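Local coordinates for protein ribonucleoside-diphosphate reductase (Pseudomonas aeruginosa, PDB 5IM3) that probably converts ribonucleoside diphosphates to the deoxyribonucleotides needed for DNA synthesis, and binds dATP in its N-terminal ATP cone, at residues G163-N166 and T167-S170; D667-L671 and Q672-Y676; G715-S719 and Q720-P724. One frame throughout, in Å; residues are numbered along the deposited sequence.

Contact 1: G163-N166 and T167-S170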
ATOM      1  N   GLY A 163      30.307 -47.981  41.928  1.00 92.34           N
ATOM      2  CA  GLY A 163      29.350 -49.073  41.846  1.00 91.59           C
ATOM      3  C   GLY A 163      27.917 -48.579  41.763  1.00 89.72           C
ATOM      4  O   GLY A 163      27.130 -49.051  40.937  1.00 89.40           O
ATOM      5  N   ARG A 164      27.558 -47.618  42.619  1.00 84.59           N
ATOM      6  CA  ARG A 164      26.204 -47.076  42.586  1.00 82.34           C
ATOM      7  C   ARG A 164      25.964 -46.256  41.327  1.00 80.96           C
ATOM      8  O   ARG A 164      24.827 -46.173  40.850  1.00 79.25           O
ATOM      9  CB  ARG A 164      25.947 -46.221  43.827  1.00 80.94           C
ATOM     10  CG  ARG A 164      24.489 -45.812  43.992  1.00 79.87           C
ATOM     11  CD  ARG A 164      24.296 -44.830  45.136  1.00 78.93           C
ATOM     12  NE  ARG A 164      22.880 -44.622  45.431  1.00 77.38           N
ATOM     13  CZ  ARG A 164      22.076 -43.816  44.742  1.00 75.37           C
ATOM     14  NH1 ARG A 164      22.537 -43.129  43.704  1.00 74.13           N
ATOM     15  NH2 ARG A 164      20.802 -43.701  45.090  1.00 74.99           N
ATOM     16  N   LEU A 165      27.015 -45.642  40.778  1.00 81.57           N
ATOM     17  CA  LEU A 165      26.860 -44.863  39.556  1.00 81.54           C
ATOM     18  C   LEU A 165      26.491 -45.754  38.378  1.00 83.14           C
ATOM     19  O   LEU A 165      25.670 -45.372  37.537  1.00 81.99           O
ATOM     20  CB  LEU A 165      28.145 -44.090  39.265  1.00 81.88           C
ATOM     21  CG  LEU A 165      28.175 -43.315  37.947  1.00 81.68           C
ATOM     22  CD1 LEU A 165      27.027 -42.320  37.877  1.00 80.00           C
ATOM     23  CD2 LEU A 165      29.511 -42.611  37.785  1.00 82.18           C
ATOM     24  N   ASN A 166      27.091 -46.944  38.298  1.00 90.75           N
ATOM     25  CA  ASN A 166      26.740 -47.877  37.233  1.00 92.51           C
ATOM     26  C   ASN A 166      25.344 -48.452  37.431  1.00 90.16           C
ATOM     27  O   ASN A 166      24.691 -48.837  36.454  1.00 90.68           O
ATOM     28  CB  ASN A 166      27.768 -49.008  37.163  1.00 97.06           C
ATOM     29  CG  ASN A 166      29.091 -48.559  36.572  1.00 99.25           C
ATOM     30  OD1 ASN A 166      29.315 -48.676  35.367  1.00100.46           O
ATOM     31  ND2 ASN A 166      29.974 -48.042  37.419  1.00 99.76           N
ATOM     32  N   THR A 167      24.869 -48.514  38.676  1.00 83.94           N
ATOM     33  CA  THR A 167      23.573 -49.132  38.939  1.00 83.63           C
ATOM     34  C   THR A 167      22.426 -48.251  38.457  1.00 82.78           C
ATOM     35  O   THR A 167      21.480 -48.745  37.832  1.00 83.00           O
ATOM     36  CB  THR A 167      23.423 -49.425  40.431  1.00 82.03           C
ATOM     37  OG1 THR A 167      24.524 -50.225  40.878  1.00 82.15           O
ATOM     38  CG2 THR A 167      22.119 -50.169  40.701  1.00 82.06           C
ATOM     39  N   ILE A 168      22.485 -46.946  38.740  1.00 84.53           N
ATOM     40  CA  ILE A 168      21.370 -46.072  38.389  1.00 83.85           C
ATOM     41  C   ILE A 168      21.297 -45.865  36.881  1.00 84.66           C
ATOM     42  O   ILE A 168      20.206 -45.770  36.309  1.00 84.55           O
ATOM     43  CB  ILE A 168      21.472 -44.731  39.143  1.00 83.64           C
ATOM     44  CG1 ILE A 168      22.782 -44.012  38.816  1.00 84.52           C
ATOM     45  CG2 ILE A 168      21.352 -44.958  40.647  1.00 84.44           C
ATOM     46  CD1 ILE A 168      22.859 -42.605  39.377  1.00 83.24           C
ATOM     47  N   ILE A 169      22.449 -45.795  36.207  1.00 90.00           N
ATOM     48  CA  ILE A 169      22.419 -45.558  34.767  1.00 90.38           C
ATOM     49  C   ILE A 169      21.988 -46.819  34.030  1.00 88.84           C
ATOM     50  O   ILE A 169      21.386 -46.739  32.953  1.00 89.83           O
ATOM     51  CB  ILE A 169      23.782 -45.043  34.260  1.00 92.17           C
ATOM     52  CG1 ILE A 169      24.831 -46.153  34.274  1.00 96.25           C
ATOM     53  CG2 ILE A 169      24.254 -43.860  35.088  1.00 91.33           C
ATOM     54  CD1 ILE A 169      25.093 -46.756  32.905  1.00 98.99           C
ATOM     55  N   SER A 170      22.275 -47.996  34.590  1.00 76.22           N
ATOM     56  CA  SER A 170      21.831 -49.236  33.964  1.00 75.58           C
ATOM     57  C   SER A 170      20.332 -49.428  34.151  1.00 74.36           C
ATOM     58  O   SER A 170      19.608 -49.731  33.195  1.00 74.92           O
ATOM     59  CB  SER A 170      22.603 -50.424  34.536  1.00 75.89           C
ATOM     60  OG  SER A 170      22.212 -51.629  33.900  1.00 77.74           O
TER
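With OG1 of T167 set opposite the carbonyl carbon and beside the backbone N (chi1 -55°), the hydroxyl turns back one helical turn and donates a hydrogen bond to G163 O (OG1 to O 2.9 Å). The bond arrives tilted from the carbonyl plane; the same oxygen also takes a weak bond from the amide of T167, so backbone and side chain of one residue share one acceptor. R164 is stretched out from CG to NE, which carries its guanidinium past CG2 of I168, 3.8 Å from NH1; the two side chains cross at a slant, and NH1 goes on to a salt bridge with D229. An apolar strip made by L165, I168 and I169 faces helix 198-210: CD1 of L165 lies 4.4 Å from CD1 of I168 and 4.2 Å from CG2 of I169, and L205 packs on all three. Along the backbone, I168 N bonds to R164 O and S170 N to N166 O, while N166 ND2 reaches back to M162 O. The i to i+4 bonds and the threonine hydroxyl on the preceding turn mark an alpha-helix, 162-173 of the second ATP cone, packed as expected of an amphipathic helix.

Contact 2: D667-L671 and Q672-Y676; sequences DALYL and QHIPY
L669 lays CD1 over one face of the Y676 ring, 3.8 Å from the ring centroid and 18° off its normal, a CH-pi contact in which the two side chains cross at about a right angle. Its other methyl, CD2, meets CB of I674 at 4.0 Å, so the two branches of a single leucine touch separate residues of the departing chain. On a different side of the helix end, Q672 runs extended beyond CG and folds back to the preceding turn, where NE2 bonds to A668 O at 3.2 Å. That oxygen lies in the amide plane of Q672, although the donor stands well above the carbonyl plane of A668. Y670 O lies over one face of the H673 ring, offset toward its rim.

These side chains are positioned by the backbone at the helix end. I674 N bonds to L669 O at 3.0 Å and nearly straight (170°), and H673 N bonds to Y670 O at 2.8 Å, with H673 at positive phi (57°). Further out, Y676 OH is held by I785 O and H673 NE2 by D812, while A681 of helix 679-707 touches both L669 and I674. Positive phi at H673 with the two bonds back into the last turn makes a Schellman motif, accompanied by the L669-I674 apolar contact; it ends helix 665-672 within the barrel domain.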
ATOM      1  N   ASP A 667      -1.109 -38.858  17.852  1.00 57.64           N
ATOM      2  CA  ASP A 667      -0.169 -39.950  18.070  1.00 55.59           C
ATOM      3  C   ASP A 667      -0.806 -41.302  17.770  1.00 57.01           C
ATOM      4  O   ASP A 667      -0.123 -42.217  17.300  1.00 59.80           O
ATOM      5  CB  ASP A 667       0.353 -39.908  19.505  1.00 53.95           C
ATOM      6  CG  ASP A 667       1.257 -38.714  19.762  1.00 54.25           C
ATOM      7  OD1 ASP A 667       1.438 -37.893  18.838  1.00 54.44           O
ATOM      8  OD2 ASP A 667       1.779 -38.591  20.890  1.00 51.82           O
ATOM      9  N   ALA A 668      -2.107 -41.446  18.025  1.00 57.79           N
ATOM     10  CA  ALA A 668      -2.788 -42.682  17.658  1.00 59.35           C
ATOM     11  C   ALA A 668      -2.825 -42.859  16.145  1.00 59.78           C
ATOM     12  O   ALA A 668      -2.743 -43.986  15.647  1.00 60.73           O
ATOM     13  CB  ALA A 668      -4.203 -42.698  18.237  1.00 55.95           C
ATOM     14  N   LEU A 669      -2.961 -41.757  15.399  1.00 59.26           N
ATOM     15  CA  LEU A 669      -2.886 -41.833  13.942  1.00 59.80           C
ATOM     16  C   LEU A 669      -1.515 -42.322  13.490  1.00 62.52           C
ATOM     17  O   LEU A 669      -1.413 -43.163  12.590  1.00 63.22           O
ATOM     18  CB  LEU A 669      -3.190 -40.467  13.323  1.00 58.28           C
ATOM     19  CG  LEU A 669      -4.616 -39.925  13.417  1.00 56.09           C
ATOM     20  CD1 LEU A 669      -4.669 -38.510  12.864  1.00 56.10           C
ATOM     21  CD2 LEU A 669      -5.601 -40.815  12.680  1.00 57.50           C
ATOM     22  N   TYR A 670      -0.447 -41.801  14.100  1.00 63.73           N
ATOM     23  CA  TYR A 670       0.898 -42.252  13.757  1.00 65.23           C
ATOM     24  C   TYR A 670       1.019 -43.763  13.888  1.00 68.44           C
ATOM     25  O   TYR A 670       1.557 -44.437  13.002  1.00 72.03           O
ATOM     26  CB  TYR A 670       1.933 -41.564  14.652  1.00 65.00           C
ATOM     27  CG  TYR A 670       2.092 -40.070  14.444  1.00 62.13           C
ATOM     28  CD1 TYR A 670       1.843 -39.480  13.210  1.00 61.23           C
ATOM     29  CD2 TYR A 670       2.507 -39.251  15.487  1.00 60.11           C
ATOM     30  CE1 TYR A 670       1.996 -38.116  13.024  1.00 60.12           C
ATOM     31  CE2 TYR A 670       2.660 -37.888  15.312  1.00 59.61           C
ATOM     32  CZ  TYR A 670       2.406 -37.326  14.079  1.00 60.51           C
ATOM     33  OH  TYR A 670       2.562 -35.971  13.901  1.00 60.08           O
ATOM     34  N   LEU A 671       0.528 -44.318  15.000  1.00 67.97           N
ATOM     35  CA  LEU A 671       0.667 -45.751  15.238  1.00 69.71           C
ATOM     36  C   LEU A 671      -0.061 -46.585  14.197  1.00 70.35           C
ATOM     37  O   LEU A 671       0.285 -47.754  14.005  1.00 73.03           O
ATOM     38  CB  LEU A 671       0.152 -46.102  16.635  1.00 68.86           C
ATOM     39  CG  LEU A 671       0.969 -45.547  17.802  1.00 68.89           C
ATOM     40  CD1 LEU A 671       0.331 -45.924  19.131  1.00 67.97           C
ATOM     41  CD2 LEU A 671       2.408 -46.047  17.743  1.00 68.94           C
ATOM     42  N   GLN A 672      -1.061 -46.018  13.530  1.00 70.69           N
ATOM     43  CA  GLN A 672      -1.746 -46.683  12.434  1.00 70.92           C
ATOM     44  C   GLN A 672      -1.219 -46.244  11.074  1.00 71.13           C
ATOM     45  O   GLN A 672      -1.681 -46.752  10.048  1.00 72.61           O
ATOM     46  CB  GLN A 672      -3.253 -46.416  12.527  1.00 69.59           C
ATOM     47  CG  GLN A 672      -3.861 -46.796  13.874  1.00 68.61           C
ATOM     48  CD  GLN A 672      -5.308 -46.372  14.002  1.00 67.38           C
ATOM     49  OE1 GLN A 672      -6.212 -47.072  13.549  1.00 68.90           O
ATOM     50  NE2 GLN A 672      -5.537 -45.218  14.623  1.00 66.37           N
ATOM     51  N   HIS A 673      -0.252 -45.325  11.048  1.00 71.31           N
ATOM     52  CA  HIS A 673       0.294 -44.782   9.804  1.00 72.78           C
ATOM     53  C   HIS A 673      -0.803 -44.154   8.952  1.00 71.89           C
ATOM     54  O   HIS A 673      -0.808 -44.270   7.723  1.00 74.13           O
ATOM     55  CB  HIS A 673       1.051 -45.855   9.021  1.00 73.99           C
ATOM     56  CG  HIS A 673       2.248 -46.389   9.743  1.00 76.05           C
ATOM     57  ND1 HIS A 673       2.176 -47.451  10.617  1.00 76.51           N
ATOM     58  CD2 HIS A 673       3.545 -45.999   9.730  1.00 76.40           C
ATOM     59  CE1 HIS A 673       3.378 -47.698  11.106  1.00 77.13           C
ATOM     60  NE2 HIS A 673       4.227 -46.830  10.585  1.00 76.11           N
ATOM     61  N   ILE A 674      -1.739 -43.483   9.610  1.00 66.71           N
ATOM     62  CA  ILE A 674      -2.820 -42.764   8.941  1.00 67.02           C
ATOM     63  C   ILE A 674      -2.460 -41.282   8.941  1.00 66.09           C
ATOM     64  O   ILE A 674      -2.272 -40.706  10.023  1.00 62.53           O
ATOM     65  CB  ILE A 674      -4.172 -42.988   9.634  1.00 66.35           C
ATOM     66  CG1 ILE A 674      -4.525 -44.478   9.668  1.00 67.54           C
ATOM     67  CG2 ILE A 674      -5.263 -42.195   8.916  1.00 66.47           C
ATOM     68  CD1 ILE A 674      -5.814 -44.777  10.422  1.00 66.57           C
ATOM     69  N   PRO A 675      -2.350 -40.633   7.781  1.00 76.75           N
ATOM     70  CA  PRO A 675      -2.182 -39.177   7.782  1.00 75.03           C
ATOM     71  C   PRO A 675      -3.477 -38.496   8.184  1.00 74.27           C
ATOM     72  O   PRO A 675      -4.571 -38.961   7.856  1.00 76.35           O
ATOM     73  CB  PRO A 675      -1.800 -38.858   6.332  1.00 77.97           C
ATOM     74  CG  PRO A 675      -2.371 -39.977   5.536  1.00 79.93           C
ATOM     75  CD  PRO A 675      -2.301 -41.193   6.417  1.00 79.47           C
ATOM     76  N   TYR A 676      -3.348 -37.387   8.914  1.00 62.27           N
ATOM     77  CA  TYR A 676      -4.542 -36.697   9.379  1.00 58.44           C
ATOM     78  C   TYR A 676      -5.398 -36.233   8.208  1.00 58.74           C
ATOM     79  O   TYR A 676      -6.629 -36.212   8.310  1.00 56.83           O
ATOM     80  CB  TYR A 676      -4.158 -35.514  10.272  1.00 55.12           C
ATOM     81  CG  TYR A 676      -5.147 -35.242  11.391  1.00 53.56           C
ATOM     82  CD1 TYR A 676      -6.491 -35.564  11.256  1.00 52.28           C
ATOM     83  CD2 TYR A 676      -4.732 -34.669  12.587  1.00 53.11           C
ATOM     84  CE1 TYR A 676      -7.393 -35.321  12.276  1.00 52.20           C
ATOM     85  CE2 TYR A 676      -5.626 -34.420  13.613  1.00 49.16           C
ATOM     86  CZ  TYR A 676      -6.957 -34.748  13.451  1.00 49.31           C
ATOM     87  OH  TYR A 676      -7.858 -34.508  14.460  1.00 48.50           O
TER

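Contact 3: G715-S719 and Q720-P724; sequences GSLWS and QGILP
L717 and I722 form an apolar pair, with L717 CD2 3.9 Å from I722 CD1. W718 meets both L723 and P724: its six-membered ring has CD2 of L723 at the edge, near the ring plane, 4.0 Å from CE3, while CD of P724 approaches CZ3 obliquely at the same 4.0 Å. Both leucine and proline cross the indole at about a right angle. The backbone between these groups makes a type I beta turn from W718 to G721, with G721 N bonded to W718 O at 3.2 Å; I722 N reaches L717 O at 3.0 Å in a nearly straight bond (167°). G721 has positive phi (67°), a region that glycine enters easily. At the polar edge Q720 is extended beyond CG, and NE2 donates a hydrogen bond to G715 O (3.1 Å), which lies in its amide plane; Q720 N bonds to S716 O in the carbonyl plane. The hydroxyls of S716 and S719 both bond to F713 O. W718 NE1 is held by S764 O, the indole touches I697 of helix 679-707 and V757 of helix 751-757, and L723 occupies the N-cap position of helix 724-735, with its N bonded to D726.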
ATOM      1  N   GLY A 715     -37.593 -37.288  31.745  1.00 51.48           N
ATOM      2  CA  GLY A 715     -37.863 -36.267  30.756  1.00 50.93           C
ATOM      3  C   GLY A 715     -36.691 -35.959  29.848  1.00 49.91           C
ATOM      4  O   GLY A 715     -36.892 -35.381  28.771  1.00 49.17           O
ATOM      5  N   SER A 716     -35.477 -36.323  30.251  1.00 56.54           N
ATOM      6  CA  SER A 716     -34.300 -36.082  29.429  1.00 56.58           C
ATOM      7  C   SER A 716     -34.394 -36.857  28.119  1.00 57.32           C
ATOM      8  O   SER A 716     -35.203 -37.777  27.964  1.00 60.99           O
ATOM      9  CB  SER A 716     -33.036 -36.495  30.181  1.00 56.21           C
ATOM     10  OG  SER A 716     -33.084 -37.872  30.526  1.00 58.60           O
ATOM     11  N   LEU A 717     -33.546 -36.474  27.161  1.00 56.54           N
ATOM     12  CA  LEU A 717     -33.453 -37.243  25.924  1.00 59.72           C
ATOM     13  C   LEU A 717     -33.138 -38.701  26.216  1.00 60.64           C
ATOM     14  O   LEU A 717     -33.637 -39.602  25.533  1.00 62.42           O
ATOM     15  CB  LEU A 717     -32.390 -36.646  24.999  1.00 58.32           C
ATOM     16  CG  LEU A 717     -32.679 -35.271  24.387  1.00 58.18           C
ATOM     17  CD1 LEU A 717     -31.540 -34.874  23.460  1.00 57.42           C
ATOM     18  CD2 LEU A 717     -33.997 -35.257  23.633  1.00 58.51           C
ATOM     19  N   TRP A 718     -32.321 -38.955  27.240  1.00 59.84           N
ATOM     20  CA  TRP A 718     -32.016 -40.332  27.611  1.00 61.21           C
ATOM     21  C   TRP A 718     -33.288 -41.096  27.959  1.00 62.85           C
ATOM     22  O   TRP A 718     -33.427 -42.274  27.612  1.00 64.94           O
ATOM     23  CB  TRP A 718     -31.044 -40.359  28.788  1.00 59.35           C
ATOM     24  CG  TRP A 718     -29.836 -39.487  28.632  1.00 57.69           C
ATOM     25  CD1 TRP A 718     -29.571 -38.333  29.309  1.00 56.20           C
ATOM     26  CD2 TRP A 718     -28.715 -39.707  27.762  1.00 57.78           C
ATOM     27  NE1 TRP A 718     -28.358 -37.823  28.920  1.00 54.08           N
ATOM     28  CE2 TRP A 718     -27.813 -38.644  27.968  1.00 55.01           C
ATOM     29  CE3 TRP A 718     -28.387 -40.699  26.830  1.00 59.06           C
ATOM     30  CZ2 TRP A 718     -26.608 -38.540  27.274  1.00 55.42           C
ATOM     31  CZ3 TRP A 718     -27.188 -40.592  26.142  1.00 57.61           C
ATOM     32  CH2 TRP A 718     -26.315 -39.521  26.368  1.00 55.17           C
ATOM     33  N   SER A 719     -34.224 -40.441  28.651  1.00 59.95           N
ATOM     34  CA  SER A 719     -35.500 -41.077  28.969  1.00 61.75           C
ATOM     35  C   SER A 719     -36.285 -41.406  27.710  1.00 61.75           C
ATOM     36  O   SER A 719     -37.031 -42.390  27.682  1.00 63.29           O
ATOM     37  CB  SER A 719     -36.339 -40.169  29.872  1.00 64.19           C
ATOM     38  OG  SER A 719     -35.658 -39.851  31.073  1.00 66.06           O
ATOM     39  N   GLN A 720     -36.140 -40.593  26.671  1.00 67.23           N
ATOM     40  CA  GLN A 720     -36.869 -40.773  25.426  1.00 69.26           C
ATOM     41  C   GLN A 720     -36.156 -41.698  24.453  1.00 68.19           C
ATOM     42  O   GLN A 720     -36.633 -41.877  23.329  1.00 69.94           O
ATOM     43  CB  GLN A 720     -37.099 -39.417  24.755  1.00 67.59           C
ATOM     44  CG  GLN A 720     -37.722 -38.373  25.658  1.00 68.09           C
ATOM     45  CD  GLN A 720     -37.755 -37.008  25.005  1.00 67.42           C
ATOM     46  OE1 GLN A 720     -37.988 -36.889  23.802  1.00 67.86           O
ATOM     47  NE2 GLN A 720     -37.505 -35.968  25.791  1.00 65.69           N
ATOM     48  N   GLY A 721     -35.030 -42.281  24.851  1.00 65.86           N
ATOM     49  CA  GLY A 721     -34.275 -43.124  23.946  1.00 67.07           C
ATOM     50  C   GLY A 721     -33.655 -42.374  22.790  1.00 64.95           C
ATOM     51  O   GLY A 721     -33.436 -42.960  21.726  1.00 65.72           O
ATOM     52  N   ILE A 722     -33.370 -41.088  22.967  1.00 64.81           N
ATOM     53  CA  ILE A 722     -32.755 -40.263  21.935  1.00 64.62           C
ATOM     54  C   ILE A 722     -31.296 -40.080  22.335  1.00 63.60           C
ATOM     55  O   ILE A 722     -30.970 -39.246  23.183  1.00 60.55           O
ATOM     56  CB  ILE A 722     -33.474 -38.923  21.767  1.00 64.81           C
ATOM     57  CG1 ILE A 722     -34.943 -39.160  21.410  1.00 66.92           C
ATOM     58  CG2 ILE A 722     -32.790 -38.087  20.688  1.00 63.69           C
ATOM     59  CD1 ILE A 722     -35.779 -37.895  21.359  1.00 65.94           C
ATOM     60  N   LEU A 723     -30.418 -40.874  21.725  1.00 65.70           N
ATOM     61  CA  LEU A 723     -28.987 -40.822  21.979  1.00 64.85           C
ATOM     62  C   LEU A 723     -28.364 -39.750  21.095  1.00 64.07           C
ATOM     63  O   LEU A 723     -29.063 -39.151  20.269  1.00 65.58           O
ATOM     64  CB  LEU A 723     -28.351 -42.189  21.712  1.00 68.15           C
ATOM     65  CG  LEU A 723     -29.073 -43.376  22.350  1.00 69.35           C
ATOM     66  CD1 LEU A 723     -28.343 -44.675  22.065  1.00 71.86           C
ATOM     67  CD2 LEU A 723     -29.225 -43.173  23.842  1.00 69.49           C
ATOM     68  N   PRO A 724     -27.066 -39.460  21.244  1.00 59.40           N
ATOM     69  CA  PRO A 724     -26.451 -38.448  20.367  1.00 58.23           C
ATOM     70  C   PRO A 724     -26.628 -38.739  18.888  1.00 59.69           C
ATOM     71  O   PRO A 724     -26.894 -37.816  18.109  1.00 59.78           O
ATOM     72  CB  PRO A 724     -24.977 -38.480  20.793  1.00 57.11           C
ATOM     73  CG  PRO A 724     -25.026 -38.855  22.224  1.00 56.50           C
ATOM     74  CD  PRO A 724     -26.166 -39.840  22.347  1.00 58.73           C
TER

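Overall arrangement
The three contacts follow one another along the chain, each formed within a single continuous stretch, and none touches another. Contact 1 lies on helix 162-173 in the second ATP cone, about 37 Å from contact 2 and 60 Å from contact 3, measured between centres. Contacts 2 and 3 both belong to the barrel domain, with centres about 34 Å apart and nearest atoms about 19 Å apart. Helix 679-707 links these two: contact 2 ends the preceding helix, 665-672, and packs on 679-707, whereas contact 3 shapes the loop between that helix and 724-735. Contact 1 thus belongs to the ATP-cone part of the enzyme and the other two to its barrel, all away from the annotated nucleotide sites.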